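Local coordinates for protein retinol dehydratase (Spodoptera frugiperda, PDB 1FMJ) that converts retinol to anhydroretinol on a sulfotransferase fold, probably by way of a sulfated intermediate, and binds adenosine-3',5'-diphosphate, at residues V181-D186 with E249-D254; N242-F247 with A260-F265. All blocks are in the same frame, centred on the assembly; numbering follows the deposited sequence.

Contact 1 of 2, residues V181-D186 with E249-D254. With HG (mercury (II) ion), chain C; A3P (adenosine-3'-5'-diphosphate), chain G.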
loop_
_atom_site.group_PDB
_atom_site.type_symbol
_atom_site.label_atom_id
_atom_site.label_comp_id
_atom_site.label_asym_id
_atom_site.label_seq_id
_atom_site.Cartn_x
_atom_site.Cartn_y
_atom_site.Cartn_z
ATOM N N VAL A 181 5.325 10.438 4.808
ATOM C CA VAL A 181 6.400 9.994 3.929
ATOM C C VAL A 181 5.678 9.212 2.847
ATOM O O VAL A 181 5.031 8.207 3.128
ATOM C CB VAL A 181 7.404 9.063 4.639
ATOM C CG1 VAL A 181 8.536 8.705 3.678
ATOM C CG2 VAL A 181 7.975 9.752 5.868
ATOM N N TYR A 182 5.771 9.680 1.612
ATOM C CA TYR A 182 5.099 9.013 0.519
ATOM C C TYR A 182 6.108 8.354 -0.397
ATOM O O TYR A 182 7.073 8.981 -0.846
ATOM C CB TYR A 182 4.255 10.011 -0.267
ATOM C CG TYR A 182 3.507 9.411 -1.430
ATOM C CD1 TYR A 182 2.159 9.092 -1.326
ATOM C CD2 TYR A 182 4.146 9.191 -2.652
ATOM C CE1 TYR A 182 1.450 8.570 -2.416
ATOM C CE2 TYR A 182 3.456 8.670 -3.741
ATOM C CZ TYR A 182 2.109 8.366 -3.620
ATOM O OH TYR A 182 1.422 7.898 -4.718
ATOM N N LEU A 183 5.876 7.078 -0.667
ATOM C CA LEU A 183 6.755 6.312 -1.536
ATOM C C LEU A 183 6.151 6.071 -2.910
ATOM O O LEU A 183 4.956 5.772 -3.035
ATOM C CB LEU A 183 7.093 4.969 -0.891
ATOM C CG LEU A 183 8.439 4.871 -0.159
ATOM C CD1 LEU A 183 9.576 5.058 -1.153
ATOM C CD2 LEU A 183 8.512 5.916 0.947
ATOM N N ALA A 184 6.994 6.223 -3.929
ATOM C CA ALA A 184 6.626 6.005 -5.324
ATOM C C ALA A 184 7.653 5.030 -5.883
ATOM O O ALA A 184 8.778 4.949 -5.393
ATOM C CB ALA A 184 6.654 7.308 -6.110
ATOM N N ARG A 185 7.263 4.291 -6.908
ATOM C CA ARG A 185 8.141 3.298 -7.510
ATOM C C ARG A 185 7.744 3.146 -8.973
ATOM O O ARG A 185 6.586 3.355 -9.326
ATOM C CB ARG A 185 7.954 1.965 -6.778
ATOM C CG ARG A 185 8.881 0.837 -7.221
ATOM C CD ARG A 185 8.506 -0.467 -6.522
ATOM N NE ARG A 185 9.430 -1.542 -6.872
ATOM C CZ ARG A 185 9.306 -2.806 -6.479
ATOM N NH1 ARG A 185 8.284 -3.180 -5.709
ATOM N NH2 ARG A 185 10.216 -3.697 -6.858
ATOM N N ASP A 186 8.706 2.790 -9.819
ATOM C CA ASP A 186 8.444 2.594 -11.246
ATOM C C ASP A 186 7.145 1.793 -11.331
ATOM O O ASP A 186 7.047 0.722 -10.743
ATOM C CB ASP A 186 9.587 1.793 -11.870
ATOM C CG ASP A 186 9.488 1.693 -13.377
ATOM O OD1 ASP A 186 8.398 1.375 -13.907
ATOM O OD2 ASP A 186 10.521 1.935 -14.031
ATOM N N GLU A 249 13.430 3.142 -5.716
ATOM C CA GLU A 249 14.711 2.888 -6.349
ATOM C C GLU A 249 15.876 3.489 -5.553
ATOM O O GLU A 249 16.930 2.861 -5.415
ATOM C CB GLU A 249 14.712 3.436 -7.779
ATOM C CG GLU A 249 13.836 2.665 -8.774
ATOM C CD GLU A 249 12.341 2.874 -8.576
ATOM O OE1 GLU A 249 11.944 3.903 -7.990
ATOM O OE2 GLU A 249 11.558 2.015 -9.034
ATOM N N ASP A 250 15.690 4.693 -5.021
ATOM C CA ASP A 250 16.752 5.329 -4.257
ATOM C C ASP A 250 17.131 4.549 -3.006
ATOM O O ASP A 250 18.265 4.638 -2.542
ATOM C CB ASP A 250 16.378 6.772 -3.910
ATOM C CG ASP A 250 16.362 7.671 -5.140
ATOM O OD1 ASP A 250 17.240 7.489 -6.013
ATOM O OD2 ASP A 250 15.491 8.561 -5.236
ATOM N N TYR A 251 16.186 3.778 -2.471
ATOM C CA TYR A 251 16.437 2.949 -1.294
ATOM C C TYR A 251 17.494 1.899 -1.641
ATOM O O TYR A 251 18.333 1.547 -0.814
ATOM C CB TYR A 251 15.157 2.212 -0.869
ATOM C CG TYR A 251 14.227 2.953 0.077
ATOM C CD1 TYR A 251 12.920 2.505 0.272
ATOM C CD2 TYR A 251 14.656 4.069 0.801
ATOM C CE1 TYR A 251 12.060 3.141 1.160
ATOM C CE2 TYR A 251 13.793 4.719 1.706
ATOM C CZ TYR A 251 12.498 4.245 1.874
ATOM O OH TYR A 251 11.637 4.859 2.749
ATOM N N LEU A 252 17.424 1.393 -2.873
ATOM C CA LEU A 252 18.342 0.371 -3.361
ATOM C C LEU A 252 19.679 0.949 -3.818
ATOM O O LEU A 252 20.690 0.239 -3.847
ATOM C CB LEU A 252 17.706 -0.394 -4.529
ATOM C CG LEU A 252 16.290 -0.939 -4.327
ATOM C CD1 LEU A 252 15.860 -1.692 -5.579
ATOM C CD2 LEU A 252 16.256 -1.851 -3.112
ATOM N N LYS A 253 19.696 2.224 -4.192
ATOM C CA LYS A 253 20.944 2.823 -4.634
ATOM C C LYS A 253 21.751 3.337 -3.442
ATOM O O LYS A 253 22.959 3.099 -3.356
ATOM C CB LYS A 253 20.689 3.964 -5.625
ATOM C CG LYS A 253 21.972 4.471 -6.282
ATOM C CD LYS A 253 21.794 5.815 -6.981
ATOM C CE LYS A 253 23.140 6.365 -7.448
ATOM N NZ LYS A 253 23.046 7.786 -7.886
ATOM N N ASP A 254 21.085 4.024 -2.515
ATOM C CA ASP A 254 21.765 4.567 -1.340
ATOM C C ASP A 254 20.824 4.653 -0.135
ATOM O O ASP A 254 20.318 5.729 0.188
ATOM C CB ASP A 254 22.313 5.964 -1.661
ATOM C CG ASP A 254 23.374 6.419 -0.675
ATOM O OD1 ASP A 254 23.326 6.004 0.499
ATOM O OD2 ASP A 254 24.253 7.208 -1.075
HETATM HG HG HG C . 18.818 7.793 -0.902
HETATM P P1 A3P G . 8.834 -6.842 -4.916
HETATM O O1P A3P G . 7.529 -7.498 -5.111
HETATM O O2P A3P G . 9.822 -7.769 -4.325
HETATM O O3P A3P G . 9.342 -6.319 -6.193
HETATM P P2 A3P G . 5.032 -2.493 -0.001
HETATM O O4P A3P G . 5.641 -2.630 1.332
HETATM O O5P A3P G . 4.638 -1.091 -0.253
HETATM O O6P A3P G . 3.858 -3.406 -0.116
HETATM O "O5'" A3P G . 6.095 -2.904 -1.093
HETATM C "C5'" A3P G . 6.654 -4.207 -1.139
HETATM C "C4'" A3P G . 7.848 -4.259 -2.098
HETATM O "O4'" A3P G . 9.032 -3.844 -1.359
HETATM C "C3'" A3P G . 8.149 -5.678 -2.584
HETATM O "O3'" A3P G . 8.650 -5.603 -3.939
HETATM C "C2'" A3P G . 9.119 -6.154 -1.522
HETATM O "O2'" A3P G . 9.834 -7.363 -1.761
HETATM C "C1'" A3P G . 9.984 -4.913 -1.369
HETATM N N9 A3P G . 10.760 -4.914 -0.122
HETATM C C8 A3P G . 10.347 -5.178 1.174
HETATM N N7 A3P G . 11.285 -5.095 2.080
HETATM C C5 A3P G . 12.412 -4.749 1.346
HETATM C C6 A3P G . 13.782 -4.497 1.703
HETATM N N6 A3P G . 14.236 -4.564 2.959
HETATM N N1 A3P G . 14.677 -4.162 0.689
HETATM C C2 A3P G . 14.252 -4.080 -0.614
HETATM N N3 A3P G . 12.982 -4.298 -1.075
HETATM C C4 A3P G . 12.108 -4.631 -0.036
HETATM O O HOH W 1 11.277 -0.751 -8.797
#
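The R185 guanidinium and the E249 carboxylate lie with their planes 51° apart, and their charged atoms do not touch. Water 1 sits in the guanidinium plane at one edge and accepts from R185 NE at 2.8 Å. The same water donates to E249 OE2, so it bridges the two groups. P1 of the bound nucleotide also lies in the guanidinium plane. R185 NH2 reaches A3P O3P at 2.8 Å, and NH1 reaches A3P O3' at 3.0 Å. The R185 chain is extended from CG to NE, which carries the guanidinium to the nucleotide.

The Y251 ring is met obliquely by L183, whose CD1 is 3.9 Å from Y251 CE1. L183 CD2 approaches Y251 OH, but that hydroxyl is hydrogen-bonded to T79.

E249 bends at chi2 (73°), turning its carboxylate back to the strand end. There OE2 accepts from D186 N at 3.1 Å on its syn side, 22° out of the carboxylate plane. OE2 also packs on R185 CG at 3.4 Å. D186 itself caps the next helix and forms a salt bridge with R188. At the far end, D254 O and C258 bind a mercury ion.

R185 follows strand 179-184, and S193 in the next helix also binds the nucleotide. An arginine just after the strand and a serine in the following helix are consistent with the 3'-phosphate-binding motif of sulfotransferases.

Contact 2 of 2, residues N242-F247 with A260-F265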
loop_
_atom_site.group_PDB
_atom_site.type_symbol
_atom_site.label_atom_id
_atom_site.label_comp_id
_atom_site.label_asym_id
_atom_site.label_seq_id
_atom_site.Cartn_x
_atom_site.Cartn_y
_atom_site.Cartn_z
ATOM N N ASN A 242 6.032 19.126 5.729
ATOM C CA ASN A 242 5.532 17.916 6.384
ATOM C C ASN A 242 5.341 16.739 5.438
ATOM O O ASN A 242 4.710 15.735 5.790
ATOM C CB ASN A 242 4.218 18.207 7.117
ATOM C CG ASN A 242 4.443 18.918 8.439
ATOM O OD1 ASN A 242 5.559 18.956 8.951
ATOM N ND2 ASN A 242 3.379 19.465 9.007
ATOM N N MET A 243 5.902 16.864 4.239
ATOM C CA MET A 243 5.817 15.812 3.234
ATOM C C MET A 243 7.203 15.423 2.748
ATOM O O MET A 243 8.027 16.285 2.446
ATOM C CB MET A 243 4.974 16.266 2.041
ATOM C CG MET A 243 5.099 15.364 0.805
ATOM S SD MET A 243 4.445 13.683 1.030
ATOM C CE MET A 243 2.804 13.894 0.417
ATOM N N LEU A 244 7.452 14.118 2.680
ATOM C CA LEU A 244 8.726 13.605 2.202
ATOM C C LEU A 244 8.443 12.591 1.102
ATOM O O LEU A 244 8.049 11.456 1.379
ATOM C CB LEU A 244 9.513 12.936 3.339
ATOM C CG LEU A 244 10.809 12.234 2.905
ATOM C CD1 LEU A 244 11.774 13.252 2.327
ATOM C CD2 LEU A 244 11.447 11.516 4.087
ATOM N N PHE A 245 8.625 13.015 -0.144
ATOM C CA PHE A 245 8.403 12.152 -1.300
ATOM C C PHE A 245 9.704 11.405 -1.577
ATOM O O PHE A 245 10.752 12.026 -1.734
ATOM C CB PHE A 245 8.043 13.003 -2.522
ATOM C CG PHE A 245 7.386 12.237 -3.638
ATOM C CD1 PHE A 245 6.006 12.286 -3.809
ATOM C CD2 PHE A 245 8.151 11.510 -4.550
ATOM C CE1 PHE A 245 5.390 11.635 -4.870
ATOM C CE2 PHE A 245 7.545 10.851 -5.619
ATOM C CZ PHE A 245 6.160 10.914 -5.782
ATOM N N LEU A 246 9.637 10.077 -1.635
ATOM C CA LEU A 246 10.818 9.274 -1.900
ATOM C C LEU A 246 10.529 8.252 -2.987
ATOM O O LEU A 246 9.374 7.920 -3.255
ATOM C CB LEU A 246 11.266 8.540 -0.631
ATOM C CG LEU A 246 11.606 9.369 0.607
ATOM C CD1 LEU A 246 11.975 8.438 1.747
ATOM C CD2 LEU A 246 12.765 10.329 0.286
ATOM N N PHE A 247 11.589 7.755 -3.615
ATOM C CA PHE A 247 11.451 6.750 -4.657
ATOM C C PHE A 247 12.070 5.445 -4.176
ATOM O O PHE A 247 13.190 5.430 -3.668
ATOM C CB PHE A 247 12.142 7.192 -5.950
ATOM C CG PHE A 247 11.425 8.295 -6.677
ATOM C CD1 PHE A 247 11.847 9.610 -6.561
ATOM C CD2 PHE A 247 10.328 8.014 -7.481
ATOM C CE1 PHE A 247 11.189 10.633 -7.236
ATOM C CE2 PHE A 247 9.663 9.030 -8.158
ATOM C CZ PHE A 247 10.095 10.340 -8.037
ATOM N N ALA A 260 19.056 9.055 6.144
ATOM C CA ALA A 260 19.409 10.381 6.635
ATOM C C ALA A 260 18.312 11.373 6.280
ATOM O O ALA A 260 17.915 12.203 7.101
ATOM C CB ALA A 260 20.746 10.829 6.033
ATOM N N ARG A 261 17.822 11.294 5.050
ATOM C CA ARG A 261 16.763 12.190 4.633
ATOM C C ARG A 261 15.553 12.009 5.549
ATOM O O ARG A 261 14.952 12.984 5.991
ATOM C CB ARG A 261 16.364 11.922 3.179
ATOM C CG ARG A 261 17.433 12.271 2.155
ATOM C CD ARG A 261 16.872 12.188 0.744
ATOM N NE ARG A 261 15.896 13.241 0.487
ATOM C CZ ARG A 261 15.165 13.328 -0.621
ATOM N NH1 ARG A 261 15.296 12.419 -1.578
ATOM N NH2 ARG A 261 14.309 14.326 -0.776
ATOM N N ILE A 262 15.203 10.761 5.844
ATOM C CA ILE A 262 14.058 10.496 6.705
ATOM C C ILE A 262 14.294 10.984 8.138
ATOM O O ILE A 262 13.366 11.444 8.805
ATOM C CB ILE A 262 13.705 8.993 6.716
ATOM C CG1 ILE A 262 13.268 8.558 5.313
ATOM C CG2 ILE A 262 12.587 8.722 7.730
ATOM C CD1 ILE A 262 13.137 7.064 5.147
ATOM N N ALA A 263 15.537 10.896 8.609
ATOM C CA ALA A 263 15.856 11.348 9.960
ATOM C C ALA A 263 15.681 12.861 10.062
ATOM O O ALA A 263 15.024 13.350 10.975
ATOM C CB ALA A 263 17.286 10.951 10.330
ATOM N N ASP A 264 16.261 13.598 9.118
ATOM C CA ASP A 264 16.148 15.054 9.123
ATOM C C ASP A 264 14.686 15.467 9.075
ATOM O O ASP A 264 14.245 16.319 9.845
ATOM C CB ASP A 264 16.877 15.665 7.924
ATOM C CG ASP A 264 18.346 15.329 7.901
ATOM O OD1 ASP A 264 18.972 15.327 8.982
ATOM O OD2 ASP A 264 18.878 15.078 6.801
ATOM N N PHE A 265 13.942 14.861 8.156
ATOM C CA PHE A 265 12.521 15.149 7.995
ATOM C C PHE A 265 11.776 14.945 9.319
ATOM O O PHE A 265 10.868 15.706 9.646
ATOM C CB PHE A 265 11.931 14.239 6.904
ATOM C CG PHE A 265 10.449 14.402 6.703
ATOM C CD1 PHE A 265 9.922 15.584 6.189
ATOM C CD2 PHE A 265 9.579 13.368 7.027
ATOM C CE1 PHE A 265 8.550 15.731 6.001
ATOM C CE2 PHE A 265 8.208 13.506 6.843
ATOM C CZ PHE A 265 7.691 14.691 6.327
HETATM O O HOH W 2 12.833 12.184 -3.718
#
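L244 and F265 make the CH-pi contact. L244 CB stands over the centre of the F265 ring, 3.6 Å from the centroid and 6° off the ring normal. F265 CG is anti to its own backbone N (chi1 177°), and this swings the ring towards the start of the strand. The ring edge therefore meets backbone there. F265 CZ lies 3.2 Å from N242 O, and CE1 lies 3.4 Å from M243 N. Both polar atoms are near the ring plane.

Apolar contacts continue along the strand. L244 CD2 packs on I262 CG1 at 3.7 Å, the two side chains crossing at about a right angle. L246 CD1 meets the same I262 CG1 at 3.8 Å from further up the strand. I262 is thus shared by two leucines, and Y251 of the short helix 248-253 touches both I262 and L246. L246 CD2 lies over one face of the R261 guanidinium, towards its rim, while the two side chains slide past each other in opposite directions.

The polar part is indirect, as no hydrogen bond joins the segments directly. Water 2 donates to F245 O at 2.9 Å and accepts from R261 NH1 at 3.3 Å. It ties the end of the arginine to the strand.

Strand 243-247 and the 260-265 part of helix 255-265 run antiparallel, at 171°, their axes approaching to 9.7 Å. M243 and F245 point away from this helix and touch helix 227-235 instead. An edge strand of a parallel sheet with helices on both faces is characteristic of the three-layer alpha/beta fold of sulfotransferases.

Overall arrangement
Contact 1 and contact 2 have centres 11 Å apart and share one parallel sheet, in which strands 179-184 and 243-247 are neighbours. Y182 N lies 2.9 Å from L244 O, and Y182 O lies 2.9 Å from L246 N. Both are probable hydrogen bonds. Side chains add to the join: Y182 CD2 is 3.5 Å from F245 CE1. The chain runs from strand 243-247 into helix 248-253 and then helix 255-265, so the segments of the two contacts alternate. Contact 1 reaches the nucleotide pocket directly. Contact 2 lies further out, on the outermost strand of the sheet, its L246 side chain about 12 Å from the nucleotide. Retinol is about 11 Å from the L183 side chain.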